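Local coordinates for citrate lyase, subunit 1 (Methanosaeta concilii, PDB 6HXI), which probably catalyses, as part of ATP citrate lyase, the ATP-dependent conversion of citrate and coenzyme A into acetyl-CoA and oxaloacetate, at residues Thr311-Tyr315 with Thr351-Met357; Val375-Gly379 with Pro405-Met409. One frame throughout, in Å; residues are numbered along the deposited sequence.

Interaction 1 (Thr311-Tyr315 with Thr351-Met357); sequences TEETY and TFKGVVM
T314 and G354 meet where two helices pack closely, their segment axes approaching to 7.2 Å and crossing at -42°. With no side chain on G354, its backbone comes directly against the helix of 311-315: the CA atoms of Y315 and G354 are 4.0 Å apart. Two CA-H...O contacts exploit this proximity, one from G354 CA to T311 O at 3.5 Å and a straighter one from Y315 CA to G354 O. T314 OG1 stands between its own backbone N and carbonyl carbon (chi1 65°), within hydrogen-bonding distance of T351 O (3.0 Å) across the interface and of T311 O one turn back. Beside this hydroxyl, the CG2 methyls of T314 and T351 touch at 3.7 Å where the side chains cross nearly at right angles. On the other flank T311 CG2 rests over the backbone of G354 and against K353 CG. Farther along, Y315 CD1 meets M357 CB at 3.7 Å, and G354 O lies near the ring plane at its edge. Outer partners hold these groups: K350 O receives T311 OG1, D347 O receives T351 OG1, and E361 is hydrogen-bonded to Y315 OH. On its far side helix 348-361 packs F352 and V355 against I338 of strand 334-338, while V356 meets helix 382-396, so the glycine contact joins helix 311-325 to the flank of the parallel sheet.

Interaction 2 (Val375-Gly379 with Pro405-Met409); sequences VRRGG and PETHM
Where strand 371-376 ends and runs on into 377-379, the backbone passes obliquely by 405-409, with the nearest CA pairs in reversed order, 5.3 Å apart at G378 and P405 and 6.7 Å at R376 and M409. The arginine R376 carries the contact. It grips T407 O side-on with two nitrogens, NE at 3.0 Å and NH2 at 3.1 Å; NH2 approaches nearly in line with the carbonyl bond, whereas NE is tilted from the carbonyl plane. The oxygen itself lies some 16° out of the guanidinium plane. A bend at chi2 (-85°) turns the group toward this loop, and M409 CA sits over one of its faces. M409 CG then reaches R376 NH1 at 3.5 Å, the two side chains crossing almost perpendicularly. Charge is answered elsewhere: NH1 forms a salt bridge with E184 of the succinyl-CoA ligase alpha-type chain and a hydrogen bond to G340 O. At the other end P405 CG packs 3.8 Å from G378 CA, a close approach that the bare glycine permits. T407 OG1 is hydrogen-bonded to H403, tying the loop to the strand before it. R377, whose CB leads away from the loop, makes a hydrogen bond through NH1 to a bound citrate. Loops that follow neighbouring parallel strands and border a ligand are characteristic of flavodoxin-like domains such as those of the succinyl-CoA synthetase family, to which this citrate-binding region belongs.

From the N terminus, interaction 1 comes first. It closes a loop of 35 residues in which helix 311-325 leads through strand 334-338 to helix 348-361, bringing two helices together. Only after this loop is complete does interaction 2 open, so the two are in series and neither nest nor cross. Its own 25-residue loop holds helix 382-396 and strand 400-403; with strand 371-376 these make a beta-alpha-beta unit, the contact lying at the C-terminal ends of its adjacent parallel strands. F352, within 351-357, bridges the pair: its ring packs on V375 and R377. Helix pairing in interaction 1 is thereby joined to the C-terminal end of strand 371-376, beside the citrate.

Interaction 1 (Thr311-Tyr315 with Thr351-Met357)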
loop_
_atom_site.group_PDB
_atom_site.type_symbol
_atom_site.label_atom_id
_atom_site.label_comp_id
_atom_site.label_asym_id
_atom_site.label_seq_id
_atom_site.Cartn_x
_atom_site.Cartn_y
_atom_site.Cartn_z
ATOM N N THR C 311 -37.942 -14.449 -11.779
ATOM C CA THR C 311 -38.983 -13.430 -11.615
ATOM C C THR C 311 -39.323 -12.693 -12.923
ATOM O O THR C 311 -40.493 -12.529 -13.239
ATOM C CB THR C 311 -38.569 -12.465 -10.493
ATOM O OG1 THR C 311 -38.423 -13.223 -9.305
ATOM C CG2 THR C 311 -39.582 -11.343 -10.265
ATOM N N GLU C 312 -38.301 -12.250 -13.656
ATOM C CA GLU C 312 -38.419 -11.531 -14.924
ATOM C C GLU C 312 -39.125 -12.392 -15.961
ATOM O O GLU C 312 -40.037 -11.897 -16.620
ATOM C CB GLU C 312 -37.024 -11.087 -15.397
ATOM C CG GLU C 312 -36.963 -10.341 -16.717
ATOM C CD GLU C 312 -35.551 -10.281 -17.272
ATOM O OE1 GLU C 312 -35.273 -10.967 -18.282
ATOM O OE2 GLU C 312 -34.700 -9.606 -16.651
ATOM N N GLU C 313 -38.737 -13.680 -16.083
ATOM C CA GLU C 313 -39.365 -14.605 -17.036
ATOM C C GLU C 313 -40.846 -14.818 -16.727
ATOM O O GLU C 313 -41.669 -14.715 -17.640
ATOM C CB GLU C 313 -38.620 -15.941 -17.107
ATOM C CG GLU C 313 -37.245 -15.805 -17.748
ATOM C CD GLU C 313 -36.259 -16.937 -17.532
ATOM O OE1 GLU C 313 -36.509 -17.814 -16.675
ATOM O OE2 GLU C 313 -35.212 -16.928 -18.216
ATOM N N THR C 314 -41.190 -15.044 -15.435
ATOM C CA THR C 314 -42.579 -15.266 -15.003
ATOM C C THR C 314 -43.390 -13.995 -15.138
ATOM O O THR C 314 -44.588 -14.063 -15.413
ATOM C CB THR C 314 -42.662 -15.880 -13.588
ATOM O OG1 THR C 314 -42.151 -14.939 -12.636
ATOM C CG2 THR C 314 -41.920 -17.194 -13.475
ATOM N N TYR C 315 -42.740 -12.836 -14.944
ATOM C CA TYR C 315 -43.390 -11.533 -15.066
ATOM C C TYR C 315 -43.873 -11.316 -16.504
ATOM O O TYR C 315 -45.045 -11.004 -16.703
ATOM C CB TYR C 315 -42.430 -10.417 -14.614
ATOM C CG TYR C 315 -42.867 -9.039 -15.031
ATOM C CD1 TYR C 315 -43.829 -8.349 -14.307
ATOM C CD2 TYR C 315 -42.338 -8.430 -16.170
ATOM C CE1 TYR C 315 -44.253 -7.082 -14.695
ATOM C CE2 TYR C 315 -42.760 -7.166 -16.574
ATOM C CZ TYR C 315 -43.715 -6.495 -15.828
ATOM O OH TYR C 315 -44.146 -5.258 -16.212
ATOM N N THR C 351 -41.074 -16.922 -8.503
ATOM C CA THR C 351 -42.055 -17.031 -9.593
ATOM C C THR C 351 -43.298 -16.188 -9.280
ATOM O O THR C 351 -43.686 -15.364 -10.117
ATOM C CB THR C 351 -42.406 -18.487 -9.948
ATOM O OG1 THR C 351 -43.024 -19.131 -8.843
ATOM C CG2 THR C 351 -41.221 -19.281 -10.454
ATOM N N PHE C 352 -43.894 -16.358 -8.057
ATOM C CA PHE C 352 -45.078 -15.586 -7.667
ATOM C C PHE C 352 -44.774 -14.104 -7.504
ATOM O O PHE C 352 -45.690 -13.313 -7.666
ATOM C CB PHE C 352 -45.791 -16.171 -6.438
ATOM C CG PHE C 352 -46.680 -17.366 -6.726
ATOM C CD1 PHE C 352 -46.620 -18.028 -7.953
ATOM C CD2 PHE C 352 -47.569 -17.835 -5.770
ATOM C CE1 PHE C 352 -47.429 -19.127 -8.216
ATOM C CE2 PHE C 352 -48.383 -18.935 -6.036
ATOM C CZ PHE C 352 -48.314 -19.567 -7.261
ATOM N N LYS C 353 -43.501 -13.712 -7.288
ATOM C CA LYS C 353 -43.131 -12.296 -7.251
ATOM C C LYS C 353 -43.350 -11.681 -8.640
ATOM O O LYS C 353 -43.830 -10.558 -8.720
ATOM C CB LYS C 353 -41.680 -12.080 -6.780
ATOM C CG LYS C 353 -41.258 -10.615 -6.779
ATOM C CD LYS C 353 -40.112 -10.324 -5.845
ATOM C CE LYS C 353 -40.070 -8.858 -5.471
ATOM N NZ LYS C 353 -39.401 -8.027 -6.504
ATOM N N GLY C 354 -43.029 -12.444 -9.702
ATOM C CA GLY C 354 -43.234 -12.057 -11.099
ATOM C C GLY C 354 -44.715 -11.966 -11.456
ATOM O O GLY C 354 -45.143 -11.017 -12.121
ATOM N N VAL C 355 -45.506 -12.949 -10.975
ATOM C CA VAL C 355 -46.967 -13.045 -11.151
ATOM C C VAL C 355 -47.648 -11.843 -10.449
ATOM O O VAL C 355 -48.498 -11.191 -11.053
ATOM C CB VAL C 355 -47.520 -14.417 -10.650
ATOM C CG1 VAL C 355 -49.052 -14.450 -10.669
ATOM C CG2 VAL C 355 -46.930 -15.588 -11.444
ATOM N N VAL C 356 -47.264 -11.555 -9.190
ATOM C CA VAL C 356 -47.789 -10.432 -8.399
ATOM C C VAL C 356 -47.497 -9.101 -9.108
ATOM O O VAL C 356 -48.411 -8.297 -9.244
ATOM C CB VAL C 356 -47.325 -10.469 -6.903
ATOM C CG1 VAL C 356 -47.570 -9.141 -6.185
ATOM C CG2 VAL C 356 -48.011 -11.608 -6.148
ATOM N N MET C 357 -46.254 -8.902 -9.610
ATOM C CA MET C 357 -45.837 -7.688 -10.339
ATOM C C MET C 357 -46.686 -7.398 -11.584
ATOM O O MET C 357 -47.038 -6.239 -11.833
ATOM C CB MET C 357 -44.358 -7.755 -10.714
ATOM C CG MET C 357 -43.453 -7.451 -9.556
ATOM S SD MET C 357 -41.716 -7.695 -9.935
ATOM C CE MET C 357 -41.036 -6.272 -9.021
#

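Interaction 2 (Val375-Gly379 with Pro405-Met409)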
loop_
_atom_site.group_PDB
_atom_site.type_symbol
_atom_site.label_atom_id
_atom_site.label_comp_id
_atom_site.label_asym_id
_atom_site.label_seq_id
_atom_site.Cartn_x
_atom_site.Cartn_y
_atom_site.Cartn_z
ATOM N N VAL C 375 -55.718 -19.577 -6.864
ATOM C CA VAL C 375 -54.351 -20.067 -6.678
ATOM C C VAL C 375 -54.278 -21.325 -5.791
ATOM O O VAL C 375 -54.909 -21.350 -4.744
ATOM C CB VAL C 375 -53.443 -18.948 -6.097
ATOM C CG1 VAL C 375 -51.970 -19.373 -6.096
ATOM C CG2 VAL C 375 -53.638 -17.619 -6.834
ATOM N N ARG C 376 -53.487 -22.341 -6.206
ATOM C CA ARG C 376 -53.168 -23.556 -5.447
ATOM C C ARG C 376 -51.704 -23.878 -5.743
ATOM O O ARG C 376 -51.374 -24.261 -6.862
ATOM C CB ARG C 376 -54.066 -24.758 -5.786
ATOM C CG ARG C 376 -53.877 -25.957 -4.829
ATOM C CD ARG C 376 -52.716 -26.884 -5.201
ATOM N NE ARG C 376 -52.570 -28.013 -4.275
ATOM C CZ ARG C 376 -51.702 -29.013 -4.426
ATOM N NH1 ARG C 376 -50.886 -29.041 -5.473
ATOM N NH2 ARG C 376 -51.660 -30.001 -3.542
ATOM N N ARG C 377 -50.838 -23.738 -4.749
ATOM C CA ARG C 377 -49.429 -24.001 -4.956
ATOM C C ARG C 377 -48.703 -24.480 -3.712
ATOM O O ARG C 377 -49.020 -24.081 -2.599
ATOM C CB ARG C 377 -48.749 -22.748 -5.557
ATOM C CG ARG C 377 -47.355 -22.955 -6.147
ATOM C CD ARG C 377 -47.310 -23.800 -7.406
ATOM N NE ARG C 377 -46.005 -23.665 -8.059
ATOM C CZ ARG C 377 -45.328 -24.661 -8.615
ATOM N NH1 ARG C 377 -45.836 -25.884 -8.643
ATOM N NH2 ARG C 377 -44.155 -24.433 -9.186
ATOM N N GLY C 378 -47.735 -25.357 -3.951
ATOM C CA GLY C 378 -46.787 -25.891 -2.981
ATOM C C GLY C 378 -45.408 -25.865 -3.624
ATOM O O GLY C 378 -45.294 -25.642 -4.843
ATOM N N GLY C 379 -44.370 -26.078 -2.816
ATOM C CA GLY C 379 -42.992 -26.066 -3.295
ATOM C C GLY C 379 -42.046 -25.148 -2.530
ATOM O O GLY C 379 -42.453 -24.543 -1.532
ATOM N N PRO C 405 -50.661 -26.789 -0.186
ATOM C CA PRO C 405 -50.647 -28.265 -0.287
ATOM C C PRO C 405 -51.757 -29.014 0.448
ATOM O O PRO C 405 -51.940 -30.197 0.184
ATOM C CB PRO C 405 -49.264 -28.643 0.267
ATOM C CG PRO C 405 -48.434 -27.396 0.146
ATOM C CD PRO C 405 -49.409 -26.293 0.426
ATOM N N GLU C 406 -52.483 -28.341 1.362
ATOM C CA GLU C 406 -53.600 -28.910 2.138
ATOM C C GLU C 406 -54.853 -29.152 1.265
ATOM O O GLU C 406 -55.658 -30.047 1.551
ATOM C CB GLU C 406 -53.915 -28.039 3.380
ATOM C CG GLU C 406 -54.583 -26.689 3.104
ATOM C CD GLU C 406 -53.783 -25.595 2.410
ATOM O OE1 GLU C 406 -54.415 -24.685 1.823
ATOM O OE2 GLU C 406 -52.532 -25.636 2.462
ATOM N N THR C 407 -55.007 -28.342 0.204
ATOM C CA THR C 407 -56.089 -28.422 -0.775
ATOM C C THR C 407 -55.603 -29.364 -1.869
ATOM O O THR C 407 -54.431 -29.291 -2.282
ATOM C CB THR C 407 -56.367 -27.020 -1.352
ATOM O OG1 THR C 407 -56.666 -26.127 -0.286
ATOM C CG2 THR C 407 -57.487 -27.006 -2.368
ATOM N N HIS C 408 -56.506 -30.235 -2.341
ATOM C CA HIS C 408 -56.243 -31.176 -3.426
ATOM C C HIS C 408 -55.887 -30.363 -4.686
ATOM O O HIS C 408 -56.520 -29.344 -4.960
ATOM C CB HIS C 408 -57.461 -32.104 -3.616
ATOM C CG HIS C 408 -57.436 -32.933 -4.859
ATOM N ND1 HIS C 408 -56.300 -33.633 -5.246
ATOM C CD2 HIS C 408 -58.420 -33.163 -5.761
ATOM C CE1 HIS C 408 -56.619 -34.242 -6.379
ATOM N NE2 HIS C 408 -57.892 -34.006 -6.719
ATOM N N MET C 409 -54.836 -30.769 -5.394
ATOM C CA MET C 409 -54.284 -30.042 -6.556
ATOM C C MET C 409 -55.323 -29.383 -7.478
ATOM O O MET C 409 -55.263 -28.174 -7.710
ATOM C CB MET C 409 -53.334 -30.921 -7.383
ATOM C CG MET C 409 -52.521 -30.125 -8.393
ATOM S SD MET C 409 -51.465 -31.145 -9.433
ATOM C CE MET C 409 -52.624 -31.707 -10.649
#